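Local atomic coordinates of sensor protein dcuS (Escherichia coli, PDB entry 3BY8), a protein that senses C4-dicarboxylates such as fumarate through its periplasmic domain and activates the response regulator DcuR by phosphorylating it. Residues Q65-S70 / G78-G83; S70-Q75 / G101-A106; D84-A89 / R108-I113; L57-T62 / G122-G127. All coordinates share one frame; numbering follows the deposited sequence.

Interaction 1 of 4, residues Q65-S70 / G78-G83; sequences QSLRYS and GQPFKG. With LMR ((2S)-2-hydroxybutanedioic acid), chain B.
Leu67 and Pro80 meet in a single backbone bridge with their CA atoms 4.4 Å apart, flanked by hydrogen bonds from Phe81 N to Ser66 O, Arg68 N to Gln79 O and Gly78 N to Arg68 O. Proline suits this bridge because the neighbouring residues supply the amides. On the outer side, CD2 of Leu67 lies 3.6 Å from Gly78 O and also touches the Pro80 ring. Arg68 runs inward, its chain extended from CG to NE, and meets one malate carboxylate edge-on: NE reaches O1A of the ligand at 2.8 Å, while NH2 reaches O1B at 2.7 Å. Pro80 C and Phe81 CA cover one face of the guanidinium, and NH1 bonds to a water held by Gln79 OE1 and to Arg76 O, so its rotation is restrained. Phe81 carries CG anti to its backbone N (chi1 -173°), which lays the ring face against the carboxylate, CE2 standing 3.4 Å from C1 of malate. The backbone of Lys82 completes the grip: its N donates to O1B at 2.8 Å, and its O accepts from the malate hydroxyl O2. Paired loops that present an arginine and backbone groups to one carboxylate form this side of the dicarboxylate pocket in the periplasmic Cache sensor domain.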
loop_
_atom_site.group_PDB
_atom_site.type_symbol
_atom_site.label_atom_id
_atom_site.label_comp_id
_atom_site.label_asym_id
_atom_site.label_seq_id
_atom_site.Cartn_x
_atom_site.Cartn_y
_atom_site.Cartn_z
ATOM N N GLN A 65 -3.740 -8.981 9.994
ATOM C CA GLN A 65 -4.405 -8.315 11.105
ATOM C C GLN A 65 -4.306 -6.799 10.894
ATOM O O GLN A 65 -4.734 -6.020 11.741
ATOM C CB GLN A 65 -3.737 -8.696 12.431
ATOM C CG GLN A 65 -4.043 -10.130 12.898
ATOM C CD GLN A 65 -3.456 -11.199 12.004
ATOM O OE1 GLN A 65 -2.239 -11.287 11.836
ATOM N NE2 GLN A 65 -4.320 -12.025 11.428
ATOM N N SER A 66 -3.724 -6.414 9.755
ATOM C CA SER A 66 -3.534 -5.022 9.356
ATOM C C SER A 66 -2.330 -4.292 9.981
ATOM O O SER A 66 -2.213 -3.068 9.866
ATOM C CB SER A 66 -4.828 -4.224 9.557
ATOM O OG SER A 66 -4.917 -3.632 10.835
ATOM N N LEU A 67 -1.436 -5.029 10.646
ATOM C CA LEU A 67 -0.232 -4.407 11.218
ATOM C C LEU A 67 0.701 -3.954 10.121
ATOM O O LEU A 67 0.998 -4.724 9.203
ATOM C CB LEU A 67 0.545 -5.377 12.095
ATOM C CG LEU A 67 -0.012 -5.694 13.456
ATOM C CD1 LEU A 67 1.113 -6.379 14.222
ATOM C CD2 LEU A 67 -0.481 -4.420 14.173
ATOM N N ARG A 68 1.218 -2.732 10.228
ATOM C CA ARG A 68 2.091 -2.187 9.201
ATOM C C ARG A 68 3.526 -2.665 9.199
ATOM O O ARG A 68 4.149 -2.760 10.269
ATOM C CB ARG A 68 2.149 -0.663 9.298
ATOM C CG ARG A 68 0.818 0.065 9.272
ATOM C CD ARG A 68 1.135 1.519 9.083
ATOM N NE ARG A 68 -0.008 2.409 9.282
ATOM C CZ ARG A 68 -0.468 2.787 10.474
ATOM N NH1 ARG A 68 0.097 2.342 11.598
ATOM N NH2 ARG A 68 -1.465 3.660 10.563
ATOM N N TYR A 69 4.036 -2.944 8.003
ATOM C CA TYR A 69 5.425 -3.328 7.806
ATOM C C TYR A 69 6.230 -2.190 7.169
ATOM O O TYR A 69 7.447 -2.274 7.015
ATOM C CB TYR A 69 5.502 -4.582 6.953
ATOM C CG TYR A 69 5.418 -5.815 7.790
ATOM C CD1 TYR A 69 4.265 -6.131 8.510
ATOM C CD2 TYR A 69 6.528 -6.653 7.911
ATOM C CE1 TYR A 69 4.224 -7.252 9.332
ATOM C CE2 TYR A 69 6.497 -7.763 8.719
ATOM C CZ TYR A 69 5.352 -8.062 9.426
ATOM O OH TYR A 69 5.346 -9.182 10.218
ATOM N N SER A 70 5.535 -1.125 6.778
ATOM C CA SER A 70 6.158 0.041 6.179
ATOM C C SER A 70 5.199 1.222 6.280
ATOM O O SER A 70 3.980 1.027 6.418
ATOM C CB SER A 70 6.501 -0.200 4.709
ATOM O OG SER A 70 5.347 -0.487 3.927
ATOM N N GLY A 78 4.464 -1.496 12.774
ATOM C CA GLY A 78 4.071 -2.297 13.913
ATOM C C GLY A 78 2.733 -1.944 14.544
ATOM O O GLY A 78 2.308 -2.601 15.488
ATOM N N GLN A 79 2.078 -0.898 14.049
ATOM C CA GLN A 79 0.777 -0.491 14.557
ATOM C C GLN A 79 -0.285 -0.785 13.492
ATOM O O GLN A 79 0.049 -0.967 12.308
ATOM C CB GLN A 79 0.794 0.994 14.934
ATOM C CG GLN A 79 1.877 1.278 15.987
ATOM C CD GLN A 79 1.988 2.729 16.389
ATOM O OE1 GLN A 79 1.853 3.627 15.559
ATOM N NE2 GLN A 79 2.262 2.969 17.673
ATOM N N PRO A 80 -1.565 -0.839 13.890
ATOM C CA PRO A 80 -2.637 -1.122 12.937
ATOM C C PRO A 80 -2.885 -0.038 11.912
ATOM O O PRO A 80 -2.853 1.166 12.206
ATOM C CB PRO A 80 -3.875 -1.306 13.814
ATOM C CG PRO A 80 -3.330 -1.563 15.193
ATOM C CD PRO A 80 -2.103 -0.708 15.255
ATOM N N PHE A 81 -3.148 -0.498 10.694
ATOM C CA PHE A 81 -3.489 0.390 9.588
ATOM C C PHE A 81 -4.706 1.249 9.969
ATOM O O PHE A 81 -5.608 0.777 10.667
ATOM C CB PHE A 81 -3.839 -0.478 8.387
ATOM C CG PHE A 81 -4.057 0.304 7.115
ATOM C CD1 PHE A 81 -5.318 0.762 6.755
ATOM C CD2 PHE A 81 -2.973 0.618 6.283
ATOM C CE1 PHE A 81 -5.513 1.509 5.604
ATOM C CE2 PHE A 81 -3.155 1.373 5.119
ATOM C CZ PHE A 81 -4.404 1.820 4.772
ATOM N N LYS A 82 -4.725 2.496 9.522
ATOM C CA LYS A 82 -5.858 3.372 9.774
ATOM C C LYS A 82 -6.621 3.598 8.473
ATOM O O LYS A 82 -6.074 4.137 7.519
ATOM C CB LYS A 82 -5.409 4.723 10.349
ATOM C CG LYS A 82 -6.597 5.653 10.568
ATOM C CD LYS A 82 -6.190 7.046 11.010
ATOM C CE LYS A 82 -5.922 7.110 12.492
ATOM N NZ LYS A 82 -5.684 8.529 12.904
ATOM N N GLY A 83 -7.879 3.170 8.441
ATOM C CA GLY A 83 -8.711 3.327 7.265
ATOM C C GLY A 83 -9.517 2.072 7.009
ATOM O O GLY A 83 -8.934 0.974 6.884
HETATM C C1 LMR B . -2.107 3.984 7.076
HETATM O O1A LMR B . -0.948 3.664 7.009
HETATM O O1B LMR B . -2.703 3.949 8.173
HETATM C C2 LMR B . -2.666 4.764 5.926
HETATM O O2 LMR B . -4.023 5.301 6.241
HETATM C C3 LMR B . -1.676 5.800 5.357
HETATM C C4 LMR B . -1.734 7.086 6.206
HETATM O O4A LMR B . -1.244 7.077 7.334
HETATM O O4B LMR B . -2.342 8.103 5.762
HETATM O O HOH W 1 -6.889 -1.587 10.510
HETATM O O HOH W 2 0.033 4.271 13.867
HETATM O O HOH W 3 -2.263 3.199 13.635
#

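Interaction 2 of 4, residues S70-Q75 / G101-A106; sequences SHPEAQ and GFLAQA. With LMR ((2S)-2-hydroxybutanedioic acid), chain B.
Leu103 meets His71, Pro72 and Glu73 with its branched end, and van der Waals packing makes up the direct contact. CD1 forms an apolar pair with Pro72 CG at 3.8 Å, and CD2 passes alongside the Glu73 carboxylate, 3.5 Å from OE2. Leu103 and His71 approach from opposite directions, bringing Leu103 CG to 3.7 Å from His71 CE1. A branched leucine fits here because one side chain can touch all three residues while its CB and CG border the ligand.

Hydrogen bonding is organised around the second malate carboxylate. His71 NE2 donates to O4A of malate, with the oxygen near the edge of the imidazole, at 2.8 Å and an angle of 169°. The other ring nitrogen, ND1, accepts from Glu73 N, which lies almost in the ring plane; this bond fixes the turn of the imidazole and is consistent with the proton being on NE2. The His71 ring leaves CB with CG anti to the backbone N (chi1 -166°), which carries NE2 to the ligand. From the other loop, Phe102 N also donates to malate O4A, at 2.8 Å. Malate O4B is served by two further amides, those of Leu103 and Gly101. Glycine suits position 101 because a CB there would run into the malate hydroxyl.

Water and charge close the outer side: one water donates to both Glu73 OE2 and Phe102 O, while Glu73 OE1 forms a salt bridge with Arg76, which also makes a cation-pi contact with Phe102.

Pro72 rests on Glu48 and Arg51 of helix 43-53, and both Pro72 and Leu103 touch Phe58 of strand 58-63, while Ala106 enters strand 106-114.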
loop_
_atom_site.group_PDB
_atom_site.type_symbol
_atom_site.label_atom_id
_atom_site.label_comp_id
_atom_site.label_asym_id
_atom_site.label_seq_id
_atom_site.Cartn_x
_atom_site.Cartn_y
_atom_site.Cartn_z
ATOM N N SER A 70 5.535 -1.125 6.778
ATOM C CA SER A 70 6.158 0.041 6.179
ATOM C C SER A 70 5.199 1.222 6.280
ATOM O O SER A 70 3.980 1.027 6.418
ATOM C CB SER A 70 6.501 -0.200 4.709
ATOM O OG SER A 70 5.347 -0.487 3.927
ATOM N N HIS A 71 5.766 2.431 6.256
ATOM C CA HIS A 71 4.996 3.678 6.298
ATOM C C HIS A 71 5.991 4.817 6.159
ATOM O O HIS A 71 7.114 4.690 6.629
ATOM C CB HIS A 71 4.290 3.851 7.640
ATOM C CG HIS A 71 3.240 4.919 7.643
ATOM N ND1 HIS A 71 3.518 6.266 7.819
ATOM C CD2 HIS A 71 1.895 4.826 7.520
ATOM C CE1 HIS A 71 2.385 6.953 7.799
ATOM N NE2 HIS A 71 1.387 6.098 7.617
ATOM N N PRO A 72 5.603 5.935 5.519
ATOM C CA PRO A 72 6.571 7.036 5.404
ATOM C C PRO A 72 7.064 7.513 6.771
ATOM O O PRO A 72 8.181 8.020 6.875
ATOM C CB PRO A 72 5.793 8.116 4.666
ATOM C CG PRO A 72 4.900 7.322 3.770
ATOM C CD PRO A 72 4.429 6.185 4.664
ATOM N N GLU A 73 6.216 7.380 7.791
ATOM C CA GLU A 73 6.542 7.728 9.182
ATOM C C GLU A 73 6.897 6.406 9.848
ATOM O O GLU A 73 6.021 5.616 10.227
ATOM C CB GLU A 73 5.341 8.377 9.876
ATOM C CG GLU A 73 4.893 9.654 9.188
ATOM C CD GLU A 73 3.676 10.290 9.842
ATOM O OE1 GLU A 73 3.134 9.718 10.820
ATOM O OE2 GLU A 73 3.284 11.370 9.361
ATOM N N ALA A 74 8.191 6.163 10.003
ATOM C CA ALA A 74 8.653 4.903 10.572
ATOM C C ALA A 74 8.065 4.545 11.922
ATOM O O ALA A 74 7.948 3.375 12.256
ATOM C CB ALA A 74 10.178 4.876 10.636
ATOM N N GLN A 75 7.690 5.540 12.718
ATOM C CA GLN A 75 7.104 5.242 14.021
ATOM C C GLN A 75 5.789 4.458 13.915
ATOM O O GLN A 75 5.303 3.912 14.905
ATOM C CB GLN A 75 6.814 6.540 14.772
ATOM C CG GLN A 75 5.755 7.375 14.062
ATOM C CD GLN A 75 5.364 8.623 14.815
ATOM O OE1 GLN A 75 4.634 9.464 14.297
ATOM N NE2 GLN A 75 5.851 8.754 16.042
ATOM N N GLY A 101 -5.313 8.304 6.678
ATOM C CA GLY A 101 -4.903 7.707 7.929
ATOM C C GLY A 101 -4.246 8.853 8.685
ATOM O O GLY A 101 -4.946 9.742 9.183
ATOM N N PHE A 102 -2.917 8.870 8.735
ATOM C CA PHE A 102 -2.177 9.957 9.379
ATOM C C PHE A 102 -1.554 10.933 8.384
ATOM O O PHE A 102 -1.123 12.032 8.768
ATOM C CB PHE A 102 -1.104 9.375 10.296
ATOM C CG PHE A 102 -1.681 8.649 11.445
ATOM C CD1 PHE A 102 -2.197 9.358 12.528
ATOM C CD2 PHE A 102 -1.828 7.267 11.418
ATOM C CE1 PHE A 102 -2.857 8.705 13.562
ATOM C CE2 PHE A 102 -2.490 6.599 12.452
ATOM C CZ PHE A 102 -3.007 7.324 13.527
ATOM N N LEU A 103 -1.491 10.538 7.116
ATOM C CA LEU A 103 -0.921 11.386 6.079
ATOM C C LEU A 103 -2.020 12.218 5.438
ATOM O O LEU A 103 -3.155 12.222 5.937
ATOM C CB LEU A 103 -0.218 10.511 5.034
ATOM C CG LEU A 103 0.862 9.599 5.634
ATOM C CD1 LEU A 103 1.433 8.694 4.544
ATOM C CD2 LEU A 103 1.981 10.440 6.267
ATOM N N ALA A 104 -1.719 12.909 4.343
ATOM C CA ALA A 104 -2.722 13.722 3.676
ATOM C C ALA A 104 -3.821 12.839 3.080
ATOM O O ALA A 104 -3.658 11.617 2.897
ATOM C CB ALA A 104 -2.078 14.532 2.565
ATOM N N GLN A 105 -4.958 13.463 2.789
ATOM C CA GLN A 105 -6.093 12.821 2.139
ATOM C C GLN A 105 -5.577 12.300 0.808
ATOM O O GLN A 105 -4.806 12.984 0.093
ATOM C CB GLN A 105 -7.193 13.837 1.940
ATOM C CG GLN A 105 -7.800 14.256 3.256
ATOM C CD GLN A 105 -8.921 15.231 3.056
ATOM O OE1 GLN A 105 -9.691 15.532 3.978
ATOM N NE2 GLN A 105 -9.024 15.743 1.835
ATOM N N ALA A 106 -6.026 11.100 0.465
ATOM C CA ALA A 106 -5.499 10.417 -0.691
ATOM C C ALA A 106 -6.427 9.484 -1.421
ATOM O O ALA A 106 -7.428 9.035 -0.872
ATOM C CB ALA A 106 -4.292 9.602 -0.229
HETATM C C1 LMR B . -2.107 3.984 7.076
HETATM O O1A LMR B . -0.948 3.664 7.009
HETATM O O1B LMR B . -2.703 3.949 8.173
HETATM C C2 LMR B . -2.666 4.764 5.926
HETATM O O2 LMR B . -4.023 5.301 6.241
HETATM C C3 LMR B . -1.676 5.800 5.357
HETATM C C4 LMR B . -1.734 7.086 6.206
HETATM O O4A LMR B . -1.244 7.077 7.334
HETATM O O4B LMR B . -2.342 8.103 5.762
HETATM O O HOH W 4 1.328 12.794 9.791
#

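Interaction 3 of 4, residues D84-A89 / R108-I113; sequences DDILKA and RVFTPI. With LMR ((2S)-2-hydroxybutanedioic acid), chain B.
Asp85 and Arg108 form a side-on, two-bonded salt bridge, with the carboxylate and guanidinium planes only 17° apart. Arg108 NE points to the syn lone pair of Asp85 OD2 at 2.7 Å, and NH2 donates to OD1 at 2.9 Å. The same guanidinium meets the malate hydroxyl: NH1 lies 2.9 Å from O2 of the ligand, and NH2 makes a longer bond to it. Arginine suits this position because two edges of one flat group can serve a carboxylate and a ligand at once, with NH2 common to both; the chain gets there bent at chi2 and chi3.

Beside the ion pair lies Phe110, whose CE1 is 3.3 Å from Asp85 OD2, with the ring steeply inclined to the carboxylate. Asp85 O sits over the centre of one ring face, and Ile86 CA makes an off-centre CH-pi contact with the ring. Small enough to come close, Ala89 places CB 3.6 Å from Phe110 CB.

Farther out, Asn99 bonds to Asp85 OD1 and Asn95 to Asp85 O, tying the segment 84-89 to strand 95-99; Lys82 O probably shares Arg108 NH2 as well. Gripping a ligand-binding arginine from the second shell, Asp85 probably orients it, here where the sheet of the Cache domain forms the floor of its malate pocket.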
loop_
_atom_site.group_PDB
_atom_site.type_symbol
_atom_site.label_atom_id
_atom_site.label_comp_id
_atom_site.label_asym_id
_atom_site.label_seq_id
_atom_site.Cartn_x
_atom_site.Cartn_y
_atom_site.Cartn_z
ATOM N N ASP A 84 -10.842 2.206 6.909
ATOM C CA ASP A 84 -11.673 1.034 6.665
ATOM C C ASP A 84 -11.568 0.512 5.238
ATOM O O ASP A 84 -12.059 -0.587 4.911
ATOM C CB ASP A 84 -13.133 1.339 7.007
ATOM C CG ASP A 84 -13.350 1.451 8.506
ATOM O OD1 ASP A 84 -12.515 0.912 9.276
ATOM O OD2 ASP A 84 -14.364 2.076 8.892
ATOM N N ASP A 85 -10.886 1.275 4.382
ATOM C CA ASP A 85 -10.745 0.838 3.010
ATOM C C ASP A 85 -9.830 -0.361 2.811
ATOM O O ASP A 85 -9.872 -0.981 1.756
ATOM C CB ASP A 85 -10.405 2.009 2.055
ATOM C CG ASP A 85 -9.352 2.998 2.594
ATOM O OD1 ASP A 85 -9.100 3.128 3.809
ATOM O OD2 ASP A 85 -8.796 3.713 1.733
ATOM N N ILE A 86 -9.075 -0.728 3.842
ATOM C CA ILE A 86 -8.250 -1.927 3.751
ATOM C C ILE A 86 -9.084 -3.201 3.966
ATOM O O ILE A 86 -8.675 -4.299 3.582
ATOM C CB ILE A 86 -7.114 -1.912 4.810
ATOM C CG1 ILE A 86 -6.094 -3.013 4.498
ATOM C CG2 ILE A 86 -7.695 -2.094 6.235
ATOM C CD1 ILE A 86 -4.776 -2.864 5.246
ATOM N N LEU A 87 -10.266 -3.059 4.570
ATOM C CA LEU A 87 -11.031 -4.258 4.900
ATOM C C LEU A 87 -11.364 -5.177 3.729
ATOM O O LEU A 87 -11.208 -6.395 3.851
ATOM C CB LEU A 87 -12.291 -3.880 5.696
ATOM C CG LEU A 87 -11.970 -3.209 7.027
ATOM C CD1 LEU A 87 -13.250 -2.567 7.590
ATOM C CD2 LEU A 87 -11.366 -4.212 7.994
ATOM N N LYS A 88 -11.801 -4.633 2.594
ATOM C CA LYS A 88 -12.081 -5.505 1.456
ATOM C C LYS A 88 -10.823 -6.308 1.062
ATOM O O LYS A 88 -10.902 -7.485 0.717
ATOM C CB LYS A 88 -12.556 -4.677 0.253
ATOM C CG LYS A 88 -14.026 -4.284 0.295
ATOM C CD LYS A 88 -14.441 -3.500 -0.955
ATOM C CE LYS A 88 -14.234 -4.312 -2.222
ATOM N NZ LYS A 88 -14.706 -3.596 -3.456
ATOM N N ALA A 89 -9.661 -5.658 1.118
ATOM C CA ALA A 89 -8.420 -6.302 0.736
ATOM C C ALA A 89 -8.007 -7.409 1.683
ATOM O O ALA A 89 -7.319 -8.348 1.249
ATOM C CB ALA A 89 -7.311 -5.254 0.585
ATOM N N ARG A 108 -6.479 5.989 -2.672
ATOM C CA ARG A 108 -5.779 4.816 -2.167
ATOM C C ARG A 108 -6.221 3.535 -2.825
ATOM O O ARG A 108 -7.387 3.331 -3.096
ATOM C CB ARG A 108 -6.057 4.756 -0.657
ATOM C CG ARG A 108 -5.562 5.999 0.077
ATOM C CD ARG A 108 -6.492 6.462 1.228
ATOM N NE ARG A 108 -6.752 5.447 2.261
ATOM C CZ ARG A 108 -6.136 5.381 3.430
ATOM N NH1 ARG A 108 -5.183 6.244 3.775
ATOM N NH2 ARG A 108 -6.542 4.473 4.316
ATOM N N VAL A 109 -5.250 2.661 -3.080
ATOM C CA VAL A 109 -5.512 1.371 -3.687
ATOM C C VAL A 109 -4.924 0.260 -2.818
ATOM O O VAL A 109 -3.944 0.455 -2.061
ATOM C CB VAL A 109 -4.949 1.273 -5.152
ATOM C CG1 VAL A 109 -5.502 2.461 -5.969
ATOM C CG2 VAL A 109 -3.418 1.247 -5.186
ATOM N N PHE A 110 -5.519 -0.919 -2.979
ATOM C CA PHE A 110 -5.150 -2.053 -2.121
ATOM C C PHE A 110 -5.186 -3.332 -2.908
ATOM O O PHE A 110 -6.102 -3.552 -3.705
ATOM C CB PHE A 110 -6.194 -2.223 -0.973
ATOM C CG PHE A 110 -6.339 -1.024 -0.096
ATOM C CD1 PHE A 110 -7.102 0.078 -0.517
ATOM C CD2 PHE A 110 -5.721 -0.978 1.156
ATOM C CE1 PHE A 110 -7.236 1.207 0.315
ATOM C CE2 PHE A 110 -5.860 0.134 1.972
ATOM C CZ PHE A 110 -6.622 1.233 1.555
ATOM N N THR A 111 -4.207 -4.202 -2.670
ATOM C CA THR A 111 -4.209 -5.512 -3.312
ATOM C C THR A 111 -3.675 -6.562 -2.318
ATOM O O THR A 111 -2.809 -6.275 -1.496
ATOM C CB THR A 111 -3.384 -5.493 -4.648
ATOM O OG1 THR A 111 -3.767 -6.617 -5.454
ATOM C CG2 THR A 111 -1.866 -5.564 -4.377
ATOM N N PRO A 112 -4.197 -7.800 -2.383
ATOM C CA PRO A 112 -3.725 -8.828 -1.454
ATOM C C PRO A 112 -2.352 -9.403 -1.766
ATOM O O PRO A 112 -1.930 -9.400 -2.944
ATOM C CB PRO A 112 -4.838 -9.897 -1.497
ATOM C CG PRO A 112 -5.469 -9.710 -2.851
ATOM C CD PRO A 112 -5.365 -8.233 -3.173
ATOM N N ILE A 113 -1.665 -9.898 -0.735
ATOM C CA ILE A 113 -0.354 -10.555 -0.853
ATOM C C ILE A 113 -0.630 -12.039 -0.542
ATOM O O ILE A 113 -1.261 -12.357 0.493
ATOM C CB ILE A 113 0.654 -10.028 0.180
ATOM C CG1 ILE A 113 0.852 -8.517 -0.010
ATOM C CG2 ILE A 113 2.028 -10.747 -0.003
ATOM C CD1 ILE A 113 1.751 -7.871 1.022
HETATM C C1 LMR B . -2.107 3.984 7.076
HETATM O O1A LMR B . -0.948 3.664 7.009
HETATM O O1B LMR B . -2.703 3.949 8.173
HETATM C C2 LMR B . -2.666 4.764 5.926
HETATM O O2 LMR B . -4.023 5.301 6.241
HETATM C C3 LMR B . -1.676 5.800 5.357
HETATM C C4 LMR B . -1.734 7.086 6.206
HETATM O O4A LMR B . -1.244 7.077 7.334
HETATM O O4B LMR B . -2.342 8.103 5.762
#

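Interaction 4 of 4, residues L57-T62 / G122-G127. With LMR ((2S)-2-hydroxybutanedioic acid), chain B.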
loop_
_atom_site.group_PDB
_atom_site.type_symbol
_atom_site.label_atom_id
_atom_site.label_comp_id
_atom_site.label_asym_id
_atom_site.label_seq_id
_atom_site.Cartn_x
_atom_site.Cartn_y
_atom_site.Cartn_z
ATOM N N LEU A 57 2.302 8.850 -2.474
ATOM C CA LEU A 57 2.279 9.375 -1.121
ATOM C C LEU A 57 2.732 8.364 -0.075
ATOM O O LEU A 57 3.389 8.694 0.887
ATOM C CB LEU A 57 0.852 9.850 -0.775
ATOM C CG LEU A 57 0.660 10.393 0.648
ATOM C CD1 LEU A 57 1.318 11.785 0.781
ATOM C CD2 LEU A 57 -0.836 10.518 0.963
ATOM N N PHE A 58 2.307 7.118 -0.236
ATOM C CA PHE A 58 2.711 6.103 0.713
ATOM C C PHE A 58 2.570 4.699 0.140
ATOM O O PHE A 58 1.775 4.464 -0.742
ATOM C CB PHE A 58 1.850 6.171 1.992
ATOM C CG PHE A 58 0.408 5.695 1.822
ATOM C CD1 PHE A 58 0.082 4.331 1.834
ATOM C CD2 PHE A 58 -0.635 6.626 1.733
ATOM C CE1 PHE A 58 -1.262 3.910 1.762
ATOM C CE2 PHE A 58 -1.989 6.204 1.664
ATOM C CZ PHE A 58 -2.300 4.847 1.681
ATOM N N ILE A 59 3.412 3.802 0.647
ATOM C CA ILE A 59 3.334 2.380 0.303
ATOM C C ILE A 59 3.405 1.662 1.643
ATOM O O ILE A 59 4.450 1.613 2.299
ATOM C CB ILE A 59 4.487 1.910 -0.611
ATOM C CG1 ILE A 59 4.386 2.594 -1.977
ATOM C CG2 ILE A 59 4.394 0.381 -0.751
ATOM C CD1 ILE A 59 5.436 2.084 -2.987
ATOM N N VAL A 60 2.257 1.144 2.084
ATOM C CA VAL A 60 2.135 0.474 3.355
ATOM C C VAL A 60 1.765 -1.010 3.192
ATOM O O VAL A 60 0.692 -1.345 2.720
ATOM C CB VAL A 60 1.039 1.182 4.195
ATOM C CG1 VAL A 60 0.663 0.366 5.438
ATOM C CG2 VAL A 60 1.545 2.562 4.595
ATOM N N VAL A 61 2.682 -1.892 3.582
ATOM C CA VAL A 61 2.454 -3.328 3.521
ATOM C C VAL A 61 1.949 -3.736 4.889
ATOM O O VAL A 61 2.485 -3.266 5.888
ATOM C CB VAL A 61 3.778 -4.056 3.276
ATOM C CG1 VAL A 61 3.606 -5.571 3.428
ATOM C CG2 VAL A 61 4.273 -3.711 1.926
ATOM N N THR A 62 0.902 -4.553 4.953
ATOM C CA THR A 62 0.399 -5.039 6.231
ATOM C C THR A 62 0.251 -6.557 6.224
ATOM O O THR A 62 0.267 -7.200 5.152
ATOM C CB THR A 62 -1.005 -4.493 6.600
ATOM O OG1 THR A 62 -2.024 -5.213 5.891
ATOM C CG2 THR A 62 -1.108 -3.023 6.278
ATOM N N GLY A 122 -1.055 -10.993 3.496
ATOM C CA GLY A 122 -0.994 -9.575 3.779
ATOM C C GLY A 122 -1.685 -8.747 2.727
ATOM O O GLY A 122 -2.467 -9.260 1.934
ATOM N N VAL A 123 -1.396 -7.451 2.771
ATOM C CA VAL A 123 -1.959 -6.474 1.860
ATOM C C VAL A 123 -0.909 -5.420 1.516
ATOM O O VAL A 123 -0.067 -5.093 2.341
ATOM C CB VAL A 123 -3.148 -5.742 2.554
ATOM C CG1 VAL A 123 -3.674 -4.604 1.672
ATOM C CG2 VAL A 123 -4.270 -6.739 2.847
ATOM N N VAL A 124 -0.935 -4.952 0.275
ATOM C CA VAL A 124 -0.111 -3.793 -0.098
ATOM C C VAL A 124 -1.133 -2.669 -0.338
ATOM O O VAL A 124 -2.048 -2.793 -1.166
ATOM C CB VAL A 124 0.708 -3.962 -1.390
ATOM C CG1 VAL A 124 1.511 -2.692 -1.622
ATOM C CG2 VAL A 124 1.649 -5.159 -1.292
ATOM N N ALA A 125 -0.964 -1.588 0.434
ATOM C CA ALA A 125 -1.801 -0.392 0.348
ATOM C C ALA A 125 -0.953 0.766 -0.202
ATOM O O ALA A 125 0.147 1.007 0.308
ATOM C CB ALA A 125 -2.326 -0.029 1.751
ATOM N N ILE A 126 -1.459 1.490 -1.202
ATOM C CA ILE A 126 -0.694 2.624 -1.786
ATOM C C ILE A 126 -1.597 3.851 -1.936
ATOM O O ILE A 126 -2.752 3.722 -2.325
ATOM C CB ILE A 126 -0.112 2.233 -3.171
ATOM C CG1 ILE A 126 0.903 1.108 -2.967
ATOM C CG2 ILE A 126 0.517 3.457 -3.873
ATOM C CD1 ILE A 126 1.714 0.745 -4.239
ATOM N N GLY A 127 -1.077 5.022 -1.580
ATOM C CA GLY A 127 -1.866 6.228 -1.713
ATOM C C GLY A 127 -1.214 7.259 -2.623
ATOM O O GLY A 127 0.024 7.344 -2.698
HETATM C C1 LMR B . -2.107 3.984 7.076
HETATM O O1A LMR B . -0.948 3.664 7.009
HETATM O O1B LMR B . -2.703 3.949 8.173
HETATM C C2 LMR B . -2.666 4.764 5.926
HETATM O O2 LMR B . -4.023 5.301 6.241
HETATM C C3 LMR B . -1.676 5.800 5.357
HETATM C C4 LMR B . -1.734 7.086 6.206
HETATM O O4A LMR B . -1.244 7.077 7.334
HETATM O O4B LMR B . -2.342 8.103 5.762
#
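Phe58 packs over Gly127 at a classic beta bulge, where Leu57 and Phe58 both face that glycine, in the antiparallel sheet of the Cache domain. Leu57 N donates to Gly127 O at 2.7 Å, whereas the bond from Phe58 N to the same oxygen is weak. Beyond the bulge the ladder is regular: Val60 with Ala125 and Thr62 with Val123 are hydrogen-bonded pairs, alternating with the non-hydrogen-bonded pairs Ile59 with Ile126 and Val61 with Val124.

From CB of Phe58, the chain turns to put CG between the backbone N and the carbonyl carbon (chi1 72°), folding the ring over the neighbouring strand. CG and CD2 lie above Gly127, CD1 and CE1 pass near Ala125 O, and CE1 also touches Ala125 CB at 4.1 Å. CE2 reaches Gly127 CA at 3.4 Å, while CZ at the tip stands 3.5 Å from Gly127 N, the amide nitrogen that lies over the middle of this ring face. Glycine is suited to this place because a CB would collide with CE2; its CA instead makes a CH-pi contact with the ring. Val60, on the same side of the sheet, offers a methyl to the ligand.

On the other side, Ile59 and Ile126 lie side by side, their CG1 atoms 3.9 Å apart; branched chains there pack beneath helices 8-25 and 43-53. Malate meets the phenyl face opposite Gly127, its C3 3.7 Å from Phe58 CE2.

All four interactions belong to one Cache domain and border a single malate. Interaction 4 lies about 1 Å from the chain centre and joins strands 58-63 and 120-129; the other three fall inside the loop it closes. Interactions 1 and 2 share Ser70 and alternate along the chain, whereas interaction 3 opens after interaction 1 closes. Strand 106-114, used by interaction 3, neighbours strand 120-129, and the centres of interactions 3 and 4 are about 8 Å apart. Interactions 2 and 3 are the most separated, about 15 Å between centres. Strands 58-63 and 106-114 supply Phe58, Val60 and Arg108, and loops the other pocket residues, gathering distant sequence positions round one malate in the periplasmic domain that senses C4-dicarboxylates.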